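Local coordinates for molybdopterin synthase catalytic subunit (PDB 3RPF), which probably converts precursor Z into molybdopterin by building its dithiolene group from two sulfur atoms supplied by the small sulfur-carrier subunit MoaD, at residues K70-L82 with Q89-R101. Residues are numbered along the deposited sequence; the frame is centred on the assembly and turned at random.
Sequences KDLGVVLKMAHSL and QSSFLCVSMGKNR. With SO4 (sulfate ion), chain E.
His-80 and Phe-92 meet on one face of the sheet, CD2 of the imidazole lying 3.7 Å from Phe-92 CD1, ring planes at 37°. The carbonyl O of Ser-91 sits over the centre of the imidazole, 3.2 Å above its plane. A bond within its own strand helps fix that ring's rotation: His-80 ND1 donates to Ser-81 O (2.9 Å), which accepts the N-H on a lone pair, in the ring plane. Farther along, the bent chain of selenomethionine Met-78 brings CE to the edge of the Phe-92 ring, 3.8 Å from CE1. Beneath runs an antiparallel ladder, the central pair of a mixed four-stranded sheet, in which Val-75, Lys-77 and Ala-79 exchange paired N-H...O bonds with Met-97, Val-95 and Leu-93. On the other face Met-97 lies alongside Val-75, CE reaching CG1 at 3.7 Å. Phe-115 of helix 101-118 stacks on Phe-92. Gly-74 of the MoaD chain hydrogen-bonds twice, its N donating to His-80 NE2 and its O meeting Ser-91 OG. Past the strand end, Asn-100 ND2, Arg-101 N and Arg-101 NH2 (3.0 Å to O4) hold a sulfate, probably from the crystallisation liquor, consistent with predicted substrate binding.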
ATOM      1  N   LYS A  70      -1.113  -2.751 -16.592  1.00 28.61           N
ATOM      2  CA  LYS A  70      -0.271  -2.151 -17.625  1.00 31.75           C
ATOM      3  C   LYS A  70      -1.058  -1.166 -18.475  1.00 33.89           C
ATOM      4  O   LYS A  70      -0.546  -0.094 -18.821  1.00 33.89           O
ATOM      5  CB  LYS A  70       0.343  -3.242 -18.504  1.00 39.19           C
ATOM      6  CG  LYS A  70       1.422  -2.724 -19.445  1.00 47.20           C
ATOM      7  CD  LYS A  70       2.158  -3.891 -20.090  1.00 61.35           C
ATOM      8  CE  LYS A  70       3.169  -3.398 -21.124  1.00 71.59           C
ATOM      9  NZ  LYS A  70       3.822  -4.534 -21.844  1.00 74.44           N
ATOM     10  N   ASP A  71      -2.292  -1.521 -18.826  1.00 34.52           N
ATOM     11  CA  ASP A  71      -3.144  -0.589 -19.570  1.00 38.42           C
ATOM     12  C   ASP A  71      -3.313   0.753 -18.865  1.00 33.14           C
ATOM     13  O   ASP A  71      -3.610   1.756 -19.501  1.00 39.87           O
ATOM     14  CB  ASP A  71      -4.508  -1.224 -19.841  1.00 42.89           C
ATOM     15  CG  ASP A  71      -4.463  -2.199 -20.988  1.00 54.90           C
ATOM     16  OD1 ASP A  71      -3.466  -2.149 -21.746  1.00 57.47           O
ATOM     17  OD2 ASP A  71      -5.414  -3.004 -21.136  1.00 55.57           O
ATOM     18  N   LEU A  72      -3.126   0.772 -17.550  1.00 32.71           N
ATOM     19  CA  LEU A  72      -3.284   2.003 -16.775  1.00 34.16           C
ATOM     20  C   LEU A  72      -1.947   2.632 -16.423  1.00 32.69           C
ATOM     21  O   LEU A  72      -1.894   3.555 -15.620  1.00 37.32           O
ATOM     22  CB  LEU A  72      -4.065   1.735 -15.490  1.00 38.75           C
ATOM     23  CG  LEU A  72      -5.528   1.334 -15.651  1.00 46.86           C
ATOM     24  CD1 LEU A  72      -6.179   1.197 -14.290  1.00 51.75           C
ATOM     25  CD2 LEU A  72      -6.260   2.360 -16.473  1.00 52.16           C
ATOM     26  N   GLY A  73      -0.865   2.127 -17.008  1.00 33.99           N
ATOM     27  CA  GLY A  73       0.449   2.707 -16.764  1.00 30.14           C
ATOM     28  C   GLY A  73       1.076   2.225 -15.465  1.00 31.15           C
ATOM     29  O   GLY A  73       2.033   2.820 -14.976  1.00 31.91           O
ATOM     30  N   VAL A  74       0.545   1.141 -14.908  1.00 23.84           N
ATOM     31  CA  VAL A  74       1.028   0.613 -13.631  1.00 23.44           C
ATOM     32  C   VAL A  74       1.684  -0.763 -13.784  1.00 28.32           C
ATOM     33  O   VAL A  74       1.123  -1.652 -14.423  1.00 28.21           O
ATOM     34  CB  VAL A  74      -0.139   0.496 -12.639  1.00 23.46           C
ATOM     35  CG1 VAL A  74       0.282  -0.240 -11.364  1.00 24.91           C
ATOM     36  CG2 VAL A  74      -0.682   1.894 -12.313  1.00 25.49           C
ATOM     37  N   VAL A  75       2.871  -0.925 -13.197  1.00 23.93           N
ATOM     38  CA  VAL A  75       3.524  -2.223 -13.107  1.00 22.47           C
ATOM     39  C   VAL A  75       3.079  -2.947 -11.851  1.00 28.62           C
ATOM     40  O   VAL A  75       3.291  -2.470 -10.727  1.00 21.03           O
ATOM     41  CB  VAL A  75       5.043  -2.107 -13.052  1.00 22.37           C
ATOM     42  CG1 VAL A  75       5.666  -3.480 -12.782  1.00 22.65           C
ATOM     43  CG2 VAL A  75       5.576  -1.537 -14.360  1.00 26.72           C
ATOM     44  N   LEU A  76       2.468  -4.106 -12.039  1.00 21.46           N
ATOM     45  CA  LEU A  76       1.984  -4.884 -10.909  1.00 22.15           C
ATOM     46  C   LEU A  76       2.675  -6.231 -10.928  1.00 27.84           C
ATOM     47  O   LEU A  76       2.582  -6.969 -11.914  1.00 27.79           O
ATOM     48  CB  LEU A  76       0.473  -5.058 -11.021  1.00 19.47           C
ATOM     49  CG  LEU A  76      -0.220  -5.875  -9.924  1.00 33.54           C
ATOM     50  CD1 LEU A  76      -0.099  -5.190  -8.555  1.00 30.83           C
ATOM     51  CD2 LEU A  76      -1.689  -6.097 -10.286  1.00 39.83           C
ATOM     52  N   LYS A  77       3.390  -6.547  -9.852  1.00 24.94           N
ATOM     53  CA  LYS A  77       4.061  -7.850  -9.744  1.00 21.24           C
ATOM     54  C   LYS A  77       3.858  -8.429  -8.370  1.00 21.69           C
ATOM     55  O   LYS A  77       3.533  -7.702  -7.417  1.00 25.41           O
ATOM     56  CB  LYS A  77       5.556  -7.702 -10.023  1.00 22.65           C
ATOM     57  CG  LYS A  77       5.830  -7.150 -11.415  1.00 29.22           C
ATOM     58  CD  LYS A  77       7.318  -7.015 -11.674  1.00 34.41           C
ATOM     59  CE  LYS A  77       7.564  -6.588 -13.119  1.00 35.59           C
ATOM     60  NZ  LYS A  77       9.019  -6.550 -13.441  1.00 31.60           N
HETATM   61  N   MSE A  78       4.032  -9.746  -8.260  1.00 22.16           N
HETATM   62  CA  MSE A  78       3.872 -10.400  -6.976  1.00 21.49           C
HETATM   63  C   MSE A  78       4.797 -11.605  -6.829  1.00 26.73           C
HETATM   64  O   MSE A  78       5.352 -12.127  -7.816  1.00 23.21           O
HETATM   65  CB  MSE A  78       2.418 -10.847  -6.793  1.00 23.70           C
HETATM   66  CG  MSE A  78       2.018 -11.987  -7.740  1.00 29.94           C
HETATM   67 SE   MSE A  78       0.379 -12.889  -7.174  0.70 33.89          SE
HETATM   68  CE  MSE A  78       1.137 -13.929  -5.719  1.00 23.48           C
ATOM     69  N   ALA A  79       4.963 -12.032  -5.583  1.00 21.44           N
ATOM     70  CA  ALA A  79       5.697 -13.245  -5.271  1.00 25.52           C
ATOM     71  C   ALA A  79       4.953 -13.906  -4.139  1.00 27.62           C
ATOM     72  O   ALA A  79       4.349 -13.224  -3.314  1.00 27.01           O
ATOM     73  CB  ALA A  79       7.109 -12.923  -4.833  1.00 26.53           C
ATOM     74  N   HIS A  80       4.996 -15.232  -4.088  1.00 28.48           N
ATOM     75  CA  HIS A  80       4.301 -15.951  -3.034  1.00 24.38           C
ATOM     76  C   HIS A  80       5.090 -17.201  -2.697  1.00 28.23           C
ATOM     77  O   HIS A  80       5.707 -17.802  -3.581  1.00 29.20           O
ATOM     78  CB  HIS A  80       2.876 -16.313  -3.473  1.00 27.95           C
ATOM     79  CG  HIS A  80       1.953 -16.604  -2.336  1.00 27.41           C
ATOM     80  ND1 HIS A  80       2.091 -17.709  -1.522  1.00 28.97           N
ATOM     81  CD2 HIS A  80       0.875 -15.924  -1.857  1.00 28.16           C
ATOM     82  CE1 HIS A  80       1.150 -17.698  -0.594  1.00 26.76           C
ATOM     83  NE2 HIS A  80       0.399 -16.625  -0.779  1.00 25.12           N
ATOM     84  N   SER A  81       5.084 -17.582  -1.422  1.00 26.02           N
ATOM     85  CA  SER A  81       5.763 -18.796  -0.978  1.00 29.22           C
ATOM     86  C   SER A  81       4.992 -20.063  -1.333  1.00 30.42           C
ATOM     87  O   SER A  81       3.763 -20.059  -1.383  1.00 25.87           O
ATOM     88  CB  SER A  81       5.958 -18.758   0.532  1.00 28.71           C
ATOM     89  OG  SER A  81       6.864 -17.737   0.920  1.00 29.46           O
ATOM     90  N   LEU A  82       5.731 -21.146  -1.562  1.00 30.88           N
ATOM     91  CA  LEU A  82       5.155 -22.483  -1.699  1.00 30.97           C
ATOM     92  C   LEU A  82       5.738 -23.342  -0.584  1.00 30.83           C
ATOM     93  O   LEU A  82       6.945 -23.288  -0.322  1.00 32.77           O
ATOM     94  CB  LEU A  82       5.503 -23.083  -3.065  1.00 31.50           C
ATOM     95  CG  LEU A  82       4.971 -24.495  -3.364  1.00 38.07           C
ATOM     96  CD1 LEU A  82       3.453 -24.477  -3.496  1.00 37.28           C
ATOM     97  CD2 LEU A  82       5.609 -25.067  -4.633  1.00 37.40           C
ATOM     98  N   GLN A  89       8.399 -14.926   9.149  1.00 30.69           N
ATOM     99  CA  GLN A  89       8.823 -14.905   7.748  0.54 34.82           C
ATOM    100  C   GLN A  89       7.691 -14.467   6.822  1.00 31.85           C
ATOM    101  O   GLN A  89       6.511 -14.594   7.169  1.00 30.47           O
ATOM    102  CB  GLN A  89       9.361 -16.278   7.320  0.54 35.59           C
ATOM    103  CG  GLN A  89      10.530 -16.771   8.162  0.54 35.59           C
ATOM    104  CD  GLN A  89      11.214 -17.993   7.572  0.54 38.99           C
ATOM    105  OE1 GLN A  89      10.562 -18.906   7.054  0.54 36.92           O
ATOM    106  NE2 GLN A  89      12.539 -18.017   7.656  0.54 41.77           N
ATOM    107  N   SER A  90       8.051 -13.962   5.643  1.00 28.09           N
ATOM    108  CA  SER A  90       7.067 -13.436   4.697  1.00 28.37           C
ATOM    109  C   SER A  90       6.612 -14.475   3.686  1.00 24.80           C
ATOM    110  O   SER A  90       7.413 -15.257   3.178  1.00 23.75           O
ATOM    111  CB  SER A  90       7.631 -12.208   3.966  1.00 33.18           C
ATOM    112  OG  SER A  90       8.113 -11.249   4.895  1.00 31.66           O
ATOM    113  N   SER A  91       5.322 -14.471   3.374  1.00 24.09           N
ATOM    114  CA  SER A  91       4.774 -15.513   2.508  1.00 27.56           C
ATOM    115  C   SER A  91       4.202 -14.933   1.228  1.00 32.83           C
ATOM    116  O   SER A  91       3.900 -15.668   0.283  1.00 28.96           O
ATOM    117  CB  SER A  91       3.679 -16.269   3.246  1.00 25.77           C
ATOM    118  OG  SER A  91       2.624 -15.392   3.597  1.00 29.71           O
ATOM    119  N   PHE A  92       4.053 -13.611   1.186  1.00 17.05           N
ATOM    120  CA  PHE A  92       3.405 -12.983   0.048  1.00 20.32           C
ATOM    121  C   PHE A  92       3.897 -11.545  -0.022  1.00 26.60           C
ATOM    122  O   PHE A  92       4.103 -10.908   1.007  1.00 23.94           O
ATOM    123  CB  PHE A  92       1.880 -13.036   0.241  1.00 20.45           C
ATOM    124  CG  PHE A  92       1.096 -12.120  -0.686  1.00 22.75           C
ATOM    125  CD1 PHE A  92       1.203 -12.239  -2.067  1.00 21.11           C
ATOM    126  CD2 PHE A  92       0.210 -11.181  -0.166  1.00 26.10           C
ATOM    127  CE1 PHE A  92       0.478 -11.418  -2.919  1.00 22.99           C
ATOM    128  CE2 PHE A  92      -0.536 -10.354  -1.010  1.00 29.23           C
ATOM    129  CZ  PHE A  92      -0.400 -10.473  -2.399  1.00 32.25           C
ATOM    130  N   LEU A  93       4.118 -11.061  -1.235  1.00 24.42           N
ATOM    131  CA  LEU A  93       4.580  -9.696  -1.432  1.00 26.30           C
ATOM    132  C   LEU A  93       4.057  -9.237  -2.766  1.00 21.34           C
ATOM    133  O   LEU A  93       4.071  -9.998  -3.745  1.00 27.13           O
ATOM    134  CB  LEU A  93       6.113  -9.636  -1.420  1.00 30.35           C
ATOM    135  CG  LEU A  93       6.732  -8.245  -1.588  1.00 39.93           C
ATOM    136  CD1 LEU A  93       7.982  -8.086  -0.732  1.00 44.35           C
ATOM    137  CD2 LEU A  93       7.051  -8.000  -3.041  1.00 35.95           C
ATOM    138  N   CYS A  94       3.560  -8.008  -2.823  1.00 19.54           N
ATOM    139  CA  CYS A  94       3.218  -7.457  -4.115  1.00 19.49           C
ATOM    140  C   CYS A  94       3.521  -5.990  -4.196  1.00 20.45           C
ATOM    141  O   CYS A  94       3.630  -5.289  -3.172  1.00 22.95           O
ATOM    142  CB  CYS A  94       1.765  -7.750  -4.474  1.00 33.60           C
ATOM    143  SG  CYS A  94       0.568  -6.953  -3.424  1.00 30.46           S
ATOM    144  N   VAL A  95       3.706  -5.531  -5.428  1.00 19.28           N
ATOM    145  CA  VAL A  95       4.052  -4.134  -5.672  1.00 16.60           C
ATOM    146  C   VAL A  95       3.191  -3.620  -6.798  1.00 21.75           C
ATOM    147  O   VAL A  95       2.918  -4.333  -7.769  1.00 21.49           O
ATOM    148  CB  VAL A  95       5.533  -3.992  -6.059  1.00 22.06           C
ATOM    149  CG1 VAL A  95       5.831  -4.833  -7.310  1.00 28.25           C
ATOM    150  CG2 VAL A  95       5.896  -2.538  -6.285  1.00 28.35           C
ATOM    151  N   SER A  96       2.746  -2.379  -6.647  1.00 20.18           N
ATOM    152  CA  SER A  96       2.021  -1.679  -7.682  1.00 20.61           C
ATOM    153  C   SER A  96       2.749  -0.366  -7.769  1.00 24.26           C
ATOM    154  O   SER A  96       2.825   0.362  -6.763  1.00 23.57           O
ATOM    155  CB  SER A  96       0.580  -1.444  -7.231  1.00 23.32           C
ATOM    156  OG  SER A  96      -0.109  -0.611  -8.152  1.00 21.80           O
HETATM  157  N   MSE A  97       3.311  -0.054  -8.939  1.00 20.11           N
HETATM  158  CA  MSE A  97       4.098   1.190  -9.055  1.00 18.90           C
HETATM  159  C   MSE A  97       3.861   1.841 -10.401  1.00 21.88           C
HETATM  160  O   MSE A  97       3.516   1.167 -11.371  1.00 22.37           O
HETATM  161  CB  MSE A  97       5.593   0.897  -8.872  1.00 18.26           C
HETATM  162  CG  MSE A  97       6.091  -0.277  -9.760  1.00 21.57           C
HETATM  163 SE   MSE A  97       7.966  -0.766  -9.475  0.80 37.30          SE
HETATM  164  CE  MSE A  97       7.910  -2.661 -10.002  1.00 32.23           C
ATOM    165  N   GLY A  98       4.028   3.156 -10.462  1.00 20.97           N
ATOM    166  CA  GLY A  98       3.856   3.818 -11.723  1.00 23.55           C
ATOM    167  C   GLY A  98       4.253   5.272 -11.660  1.00 27.12           C
ATOM    168  O   GLY A  98       4.836   5.765 -10.678  1.00 24.13           O
ATOM    169  N   LYS A  99       3.918   5.975 -12.724  1.00 27.02           N
ATOM    170  CA  LYS A  99       4.209   7.379 -12.798  1.00 26.41           C
ATOM    171  C   LYS A  99       3.452   8.138 -11.718  1.00 32.38           C
ATOM    172  O   LYS A  99       4.065   8.911 -10.976  1.00 31.58           O
ATOM    173  CB  LYS A  99       3.864   7.896 -14.198  1.00 26.14           C
ATOM    174  CG  LYS A  99       3.953   9.406 -14.359  1.00 41.40           C
ATOM    175  CD  LYS A  99       3.862   9.776 -15.850  1.00 49.92           C
ATOM    176  CE  LYS A  99       3.331  11.186 -16.045  1.00 60.35           C
ATOM    177  NZ  LYS A  99       3.994  11.899 -17.182  1.00 63.50           N
ATOM    178  N   ASN A 100       2.141   7.902 -11.621  1.00 32.92           N
ATOM    179  CA  ASN A 100       1.260   8.651 -10.717  1.00 40.54           C
ATOM    180  C   ASN A 100       0.692   7.782  -9.593  1.00 33.82           C
ATOM    181  O   ASN A 100       0.471   6.593  -9.779  1.00 30.79           O
ATOM    182  CB  ASN A 100       0.113   9.280 -11.504  1.00 51.82           C
ATOM    183  CG  ASN A 100       0.582  10.386 -12.430  1.00 62.91           C
ATOM    184  OD1 ASN A 100       0.614  10.217 -13.651  1.00 68.87           O
ATOM    185  ND2 ASN A 100       0.950  11.526 -11.853  1.00 58.86           N
ATOM    186  N   ARG A 101       0.441   8.368  -8.426  1.00 30.25           N
ATOM    187  CA  ARG A 101      -0.013   7.551  -7.304  1.00 34.44           C
ATOM    188  C   ARG A 101      -1.452   7.064  -7.469  1.00 27.90           C
ATOM    189  O   ARG A 101      -1.828   6.043  -6.915  1.00 30.57           O
ATOM    190  CB  ARG A 101       0.111   8.304  -5.974  1.00 34.30           C
ATOM    191  CG  ARG A 101      -1.148   9.056  -5.596  1.00 38.76           C
ATOM    192  CD  ARG A 101      -1.034   9.714  -4.222  1.00 42.77           C
ATOM    193  NE  ARG A 101      -2.296  10.341  -3.839  1.00 43.65           N
ATOM    194  CZ  ARG A 101      -2.716  11.512  -4.312  1.00 52.74           C
ATOM    195  NH1 ARG A 101      -3.878  12.017  -3.913  1.00 53.82           N
ATOM    196  NH2 ARG A 101      -1.975  12.183  -5.184  1.00 53.94           N
TER
HETATM  197  S   SO4 E 146       1.373  11.928  -7.628  0.81 52.61           S
HETATM  198  O1  SO4 E 146       0.374  11.588  -8.638  0.81 53.10           O
HETATM  199  O2  SO4 E 146       2.457  10.948  -7.639  0.81 50.28           O
HETATM  200  O3  SO4 E 146       1.900  13.252  -7.938  0.81 54.90           O
HETATM  201  O4  SO4 E 146       0.774  11.934  -6.295  0.81 48.24           O